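Local coordinates for protein D-aminopeptidase (PDB 1HI9) that removes N-terminal residues from peptides containing D-amino acids, as a zinc-dependent aminopeptidase whose ten subunits enclose a central chamber holding the active sites, at residues 10-13 against 14-17; 261-264 against 265-269. One frame throughout, in Å; residues are numbered along the deposited sequence.

Contact 1 of 2, residues 10-13 against 14-17; sequences EGIS and GLPD. With ZN (zinc ion), chain G.
The flat peptide joining Ser-13 to Gly-14 has Ile-12 O over one face; Leu-15 CG and CD2 lie beyond its oxygen end, displaced to that same side, while Ser-13 OG is displaced to the opposite side, out near CA. Leu-15 CG and CD2 both approach Ser-13 O, CD2 at 3.7 Å. Further back, the carboxylate of Glu-10 turns both oxygens to a zinc ion, OE1 at 2.3 Å and OE2 more distantly at 2.8 Å; the side chain leaves the turn from CB onward and is bent at chi2 (81°). Water 1 is bound to the zinc ion at 2.5 Å, and Asp-8 and His-60 complete the site. The Ser-13 to Gly-14 peptide is the middle one of a type II beta turn running from Ile-12 to Leu-15, within the loop that leads from strand 2-7 to helix 28-48. Gly-14 takes the third position with positive phi (80°), a conformation that favours glycine. The turn brings Ile-12 and Leu-15 side by side, pointing the same way: Leu-15 CD1 lies 3.5 Å from Ile-12 CB and 3.9 Å from CG2 of the same isoleucine. With CG1 beside its backbone N (chi1 -67°), Ile-12 turns CG2 rather than that longer branch to the leucine. Both residues rest on Ile-34 of helix 28-48, Ser-13 OG is hydrogen-bonded to Glu-38 of the same helix, and Asp-17 OD1 is hydrogen-bonded to Asn-64 of a neighbouring subunit. The turn also gathers polar backbone atoms in a buried place. Lys-174 NZ hydrogen-bonds to the carbonyl oxygens of Glu-10, Ile-12 and Leu-15, so one ammonium group satisfies three acceptors and ties the turn to the residue that carries the metal ligand.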
ATOM      1  N   GLU A  10       1.478   2.860 -30.446  1.00 30.55           N
ATOM      2  CA  GLU A  10       0.389   3.827 -30.482  1.00 30.90           C
ATOM      3  C   GLU A  10      -0.433   3.811 -31.762  1.00 29.39           C
ATOM      4  O   GLU A  10      -1.634   4.075 -31.739  1.00 28.51           O
ATOM      5  CB  GLU A  10       0.913   5.241 -30.237  1.00 32.89           C
ATOM      6  CG  GLU A  10       1.420   5.487 -28.826  1.00 35.81           C
ATOM      7  CD  GLU A  10       2.833   4.976 -28.604  1.00 34.85           C
ATOM      8  OE1 GLU A  10       3.410   4.398 -29.545  1.00 35.23           O
ATOM      9  OE2 GLU A  10       3.366   5.159 -27.488  1.00 36.69           O
ATOM     10  N   GLY A  11       0.217   3.500 -32.872  1.00 28.97           N
ATOM     11  CA  GLY A  11      -0.477   3.465 -34.139  1.00 29.14           C
ATOM     12  C   GLY A  11      -1.079   2.118 -34.486  1.00 31.74           C
ATOM     13  O   GLY A  11      -1.714   1.980 -35.525  1.00 32.27           O
ATOM     14  N   ILE A  12      -0.890   1.114 -33.635  1.00 33.41           N
ATOM     15  CA  ILE A  12      -1.454  -0.200 -33.908  1.00 33.30           C
ATOM     16  C   ILE A  12      -2.964  -0.074 -34.000  1.00 34.78           C
ATOM     17  O   ILE A  12      -3.584   0.776 -33.341  1.00 34.10           O
ATOM     18  CB  ILE A  12      -1.093  -1.209 -32.813  1.00 34.37           C
ATOM     19  CG1 ILE A  12       0.407  -1.473 -32.843  1.00 35.83           C
ATOM     20  CG2 ILE A  12      -1.858  -2.499 -33.013  1.00 35.77           C
ATOM     21  CD1 ILE A  12       0.915  -2.005 -34.161  1.00 37.04           C
ATOM     22  N   SER A  13      -3.561  -0.930 -34.814  1.00 34.49           N
ATOM     23  CA  SER A  13      -4.998  -0.863 -35.013  1.00 36.65           C
ATOM     24  C   SER A  13      -5.802  -1.253 -33.784  1.00 35.96           C
ATOM     25  O   SER A  13      -5.367  -2.076 -32.989  1.00 36.58           O
ATOM     26  CB  SER A  13      -5.394  -1.734 -36.197  1.00 36.15           C
ATOM     27  OG  SER A  13      -4.946  -3.049 -36.003  1.00 38.85           O
ATOM     28  N   GLY A  14      -6.966  -0.630 -33.631  1.00 35.72           N
ATOM     29  CA  GLY A  14      -7.833  -0.922 -32.508  1.00 35.09           C
ATOM     30  C   GLY A  14      -7.474  -0.260 -31.186  1.00 34.89           C
ATOM     31  O   GLY A  14      -8.322  -0.161 -30.301  1.00 35.80           O
ATOM     32  N   LEU A  15      -6.236   0.198 -31.038  1.00 32.88           N
ATOM     33  CA  LEU A  15      -5.809   0.824 -29.786  1.00 32.27           C
ATOM     34  C   LEU A  15      -6.167   2.323 -29.715  1.00 33.11           C
ATOM     35  O   LEU A  15      -5.643   3.134 -30.466  1.00 32.13           O
ATOM     36  CB  LEU A  15      -4.298   0.622 -29.598  1.00 30.06           C
ATOM     37  CG  LEU A  15      -3.762  -0.770 -29.971  1.00 31.14           C
ATOM     38  CD1 LEU A  15      -2.312  -0.906 -29.510  1.00 30.31           C
ATOM     39  CD2 LEU A  15      -4.627  -1.858 -29.339  1.00 25.95           C
ATOM     40  N   PRO A  16      -7.070   2.698 -28.800  1.00 33.15           N
ATOM     41  CA  PRO A  16      -7.495   4.092 -28.644  1.00 34.35           C
ATOM     42  C   PRO A  16      -6.719   4.942 -27.653  1.00 35.93           C
ATOM     43  O   PRO A  16      -6.568   6.147 -27.854  1.00 37.02           O
ATOM     44  CB  PRO A  16      -8.945   3.951 -28.219  1.00 34.97           C
ATOM     45  CG  PRO A  16      -8.875   2.757 -27.316  1.00 35.07           C
ATOM     46  CD  PRO A  16      -7.990   1.790 -28.096  1.00 33.60           C
ATOM     47  N   ASP A  17      -6.236   4.328 -26.577  1.00 35.86           N
ATOM     48  CA  ASP A  17      -5.522   5.082 -25.546  1.00 35.47           C
ATOM     49  C   ASP A  17      -4.347   4.334 -24.928  1.00 33.54           C
ATOM     50  O   ASP A  17      -4.060   3.204 -25.301  1.00 34.21           O
ATOM     51  CB  ASP A  17      -6.512   5.507 -24.461  1.00 35.24           C
ATOM     52  CG  ASP A  17      -7.282   4.332 -23.884  1.00 38.18           C
ATOM     53  OD1 ASP A  17      -8.529   4.320 -24.000  1.00 38.03           O
ATOM     54  OD2 ASP A  17      -6.639   3.422 -23.310  1.00 39.80           O
TER
HETATM   55 ZN    ZN G 301       5.590   4.195 -28.865  1.00 56.24          ZN
HETATM   56  O   HOH W   1       7.131   6.213 -29.073  1.00 28.83           O

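Contact 2 of 2, residues 261-264 against 265-269; sequences MLVM and TELAM
Met-261 O is approached by two atoms of Thr-265: the backbone N, 2.9 Å away in a nearly straight bond (163° at the hydrogen), and OG1 at 2.8 Å. The hydroxyl proton has a second acceptor in reach, since Thr-265 OG1 is also 3.1 Å from Leu-262 O, and which carbonyl receives it is not settled. Placing OG1 between the backbone N and the carbonyl carbon (chi1 56°) turns it back against the preceding helical turn, where a buried hydroxyl finds acceptors within its own helix. Met-261, extended at chi1 and bent at chi2 (-84°), brings SD near Thr-265, 4.0 Å from OG1 and close to CG2, and the two side chains cross at a slant. The i to i+4 ladder goes on through Glu-266, Leu-267 and Ala-268, whose N atoms bond to the carbonyls of Leu-262, Val-263 and Met-264. One turn apart, Val-263 CG1 and Leu-267 CD1 lie alongside at 4.0 Å. Glu-266 faces another subunit, in which Arg-270 forms a salt bridge with its OE1. Within the chain, Met-261 and Met-264 pack on Leu-219 of strand 218-223, Thr-265 on Val-121 and Phe-124 of strand 121-126, and Leu-267 on Trp-231 of helix 226-232.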
ATOM      1  N   MET A 261      20.005  12.735 -29.917  1.00 34.01           N
ATOM      2  CA  MET A 261      18.583  12.833 -29.602  1.00 32.73           C
ATOM      3  C   MET A 261      18.264  11.909 -28.433  1.00 31.74           C
ATOM      4  O   MET A 261      17.580  12.302 -27.495  1.00 32.65           O
ATOM      5  CB  MET A 261      17.741  12.462 -30.831  1.00 33.36           C
ATOM      6  CG  MET A 261      16.232  12.428 -30.602  1.00 33.71           C
ATOM      7  SD  MET A 261      15.671  10.847 -29.918  1.00 35.59           S
ATOM      8  CE  MET A 261      16.076   9.778 -31.293  1.00 34.45           C
ATOM      9  N   LEU A 262      18.782  10.685 -28.487  1.00 32.10           N
ATOM     10  CA  LEU A 262      18.548   9.708 -27.429  1.00 31.69           C
ATOM     11  C   LEU A 262      19.000  10.217 -26.072  1.00 32.33           C
ATOM     12  O   LEU A 262      18.262  10.131 -25.087  1.00 35.38           O
ATOM     13  CB  LEU A 262      19.269   8.406 -27.756  1.00 31.66           C
ATOM     14  CG  LEU A 262      18.735   7.665 -28.991  1.00 31.42           C
ATOM     15  CD1 LEU A 262      19.594   6.437 -29.256  1.00 31.00           C
ATOM     16  CD2 LEU A 262      17.277   7.258 -28.762  1.00 29.97           C
ATOM     17  N   VAL A 263      20.216  10.742 -26.015  1.00 32.49           N
ATOM     18  CA  VAL A 263      20.765  11.274 -24.774  1.00 31.97           C
ATOM     19  C   VAL A 263      20.024  12.518 -24.273  1.00 32.57           C
ATOM     20  O   VAL A 263      19.650  12.578 -23.102  1.00 33.79           O
ATOM     21  CB  VAL A 263      22.260  11.605 -24.940  1.00 30.61           C
ATOM     22  CG1 VAL A 263      22.795  12.266 -23.680  1.00 29.70           C
ATOM     23  CG2 VAL A 263      23.026  10.322 -25.224  1.00 30.83           C
ATOM     24  N   MET A 264      19.828  13.503 -25.151  1.00 32.63           N
ATOM     25  CA  MET A 264      19.129  14.732 -24.788  1.00 32.26           C
ATOM     26  C   MET A 264      17.713  14.474 -24.288  1.00 32.47           C
ATOM     27  O   MET A 264      17.282  15.099 -23.322  1.00 31.60           O
ATOM     28  CB  MET A 264      19.080  15.696 -25.977  1.00 35.23           C
ATOM     29  CG  MET A 264      20.385  16.460 -26.228  1.00 37.03           C
ATOM     30  SD  MET A 264      20.318  17.479 -27.763  1.00 39.37           S
ATOM     31  CE  MET A 264      21.173  16.437 -28.811  1.00 37.25           C
ATOM     32  N   THR A 265      16.980  13.571 -24.934  1.00 31.39           N
ATOM     33  CA  THR A 265      15.630  13.283 -24.474  1.00 30.64           C
ATOM     34  C   THR A 265      15.691  12.497 -23.160  1.00 31.87           C
ATOM     35  O   THR A 265      14.855  12.682 -22.272  1.00 31.10           O
ATOM     36  CB  THR A 265      14.818  12.479 -25.537  1.00 29.98           C
ATOM     37  OG1 THR A 265      15.514  11.267 -25.898  1.00 27.39           O
ATOM     38  CG2 THR A 265      14.607  13.325 -26.772  1.00 29.32           C
ATOM     39  N   GLU A 266      16.685  11.620 -23.041  1.00 32.57           N
ATOM     40  CA  GLU A 266      16.847  10.831 -21.822  1.00 33.12           C
ATOM     41  C   GLU A 266      17.088  11.775 -20.632  1.00 33.29           C
ATOM     42  O   GLU A 266      16.568  11.567 -19.534  1.00 31.48           O
ATOM     43  CB  GLU A 266      18.029   9.862 -21.958  1.00 33.83           C
ATOM     44  CG  GLU A 266      18.132   8.877 -20.811  1.00 34.21           C
ATOM     45  CD  GLU A 266      16.960   7.906 -20.783  1.00 36.11           C
ATOM     46  OE1 GLU A 266      16.673   7.355 -19.710  1.00 35.27           O
ATOM     47  OE2 GLU A 266      16.322   7.685 -21.835  1.00 39.00           O
ATOM     48  N   LEU A 267      17.881  12.815 -20.857  1.00 33.62           N
ATOM     49  CA  LEU A 267      18.164  13.783 -19.810  1.00 33.43           C
ATOM     50  C   LEU A 267      16.911  14.579 -19.485  1.00 34.12           C
ATOM     51  O   LEU A 267      16.605  14.843 -18.316  1.00 36.18           O
ATOM     52  CB  LEU A 267      19.264  14.743 -20.252  1.00 32.01           C
ATOM     53  CG  LEU A 267      20.658  14.136 -20.436  1.00 32.32           C
ATOM     54  CD1 LEU A 267      21.554  15.098 -21.185  1.00 30.70           C
ATOM     55  CD2 LEU A 267      21.247  13.796 -19.074  1.00 32.68           C
ATOM     56  N   ALA A 268      16.188  14.969 -20.522  1.00 34.43           N
ATOM     57  CA  ALA A 268      14.979  15.756 -20.347  1.00 37.28           C
ATOM     58  C   ALA A 268      13.933  14.985 -19.554  1.00 37.96           C
ATOM     59  O   ALA A 268      13.155  15.574 -18.808  1.00 38.46           O
ATOM     60  CB  ALA A 268      14.421  16.166 -21.715  1.00 37.12           C
ATOM     61  N   MET A 269      13.930  13.666 -19.705  1.00 41.21           N
ATOM     62  CA  MET A 269      12.975  12.813 -19.001  1.00 46.36           C
ATOM     63  C   MET A 269      13.062  12.929 -17.478  1.00 47.65           C
ATOM     64  O   MET A 269      12.088  12.664 -16.776  1.00 47.79           O
ATOM     65  CB  MET A 269      13.193  11.359 -19.412  1.00 49.71           C
ATOM     66  CG  MET A 269      12.167  10.833 -20.375  1.00 55.26           C
ATOM     67  SD  MET A 269      10.590  10.611 -19.555  1.00 62.74           S
ATOM     68  CE  MET A 269      10.752   8.892 -19.021  1.00 60.62           C
TER

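In the fold
Contact 1 comes first along the chain, in the loop after strand 2-7, and contact 2 comes near the C-terminus on helix 254-268; their centres are 25 Å apart and their nearest atoms about 12 Å. They are associated with different sheets. Contact 1 follows an interior strand of the mixed seven-stranded sheet, whereas contact 2 packs on two strands of the antiparallel five-stranded one. The zinc site lies between them: residues 10-13 supply a ligand directly, while the side chain of Met-261 stays about 10 Å from a zinc ion. Both contacts also touch neighbouring subunits, so each part of the fold contributes to the decamer surrounding the active sites.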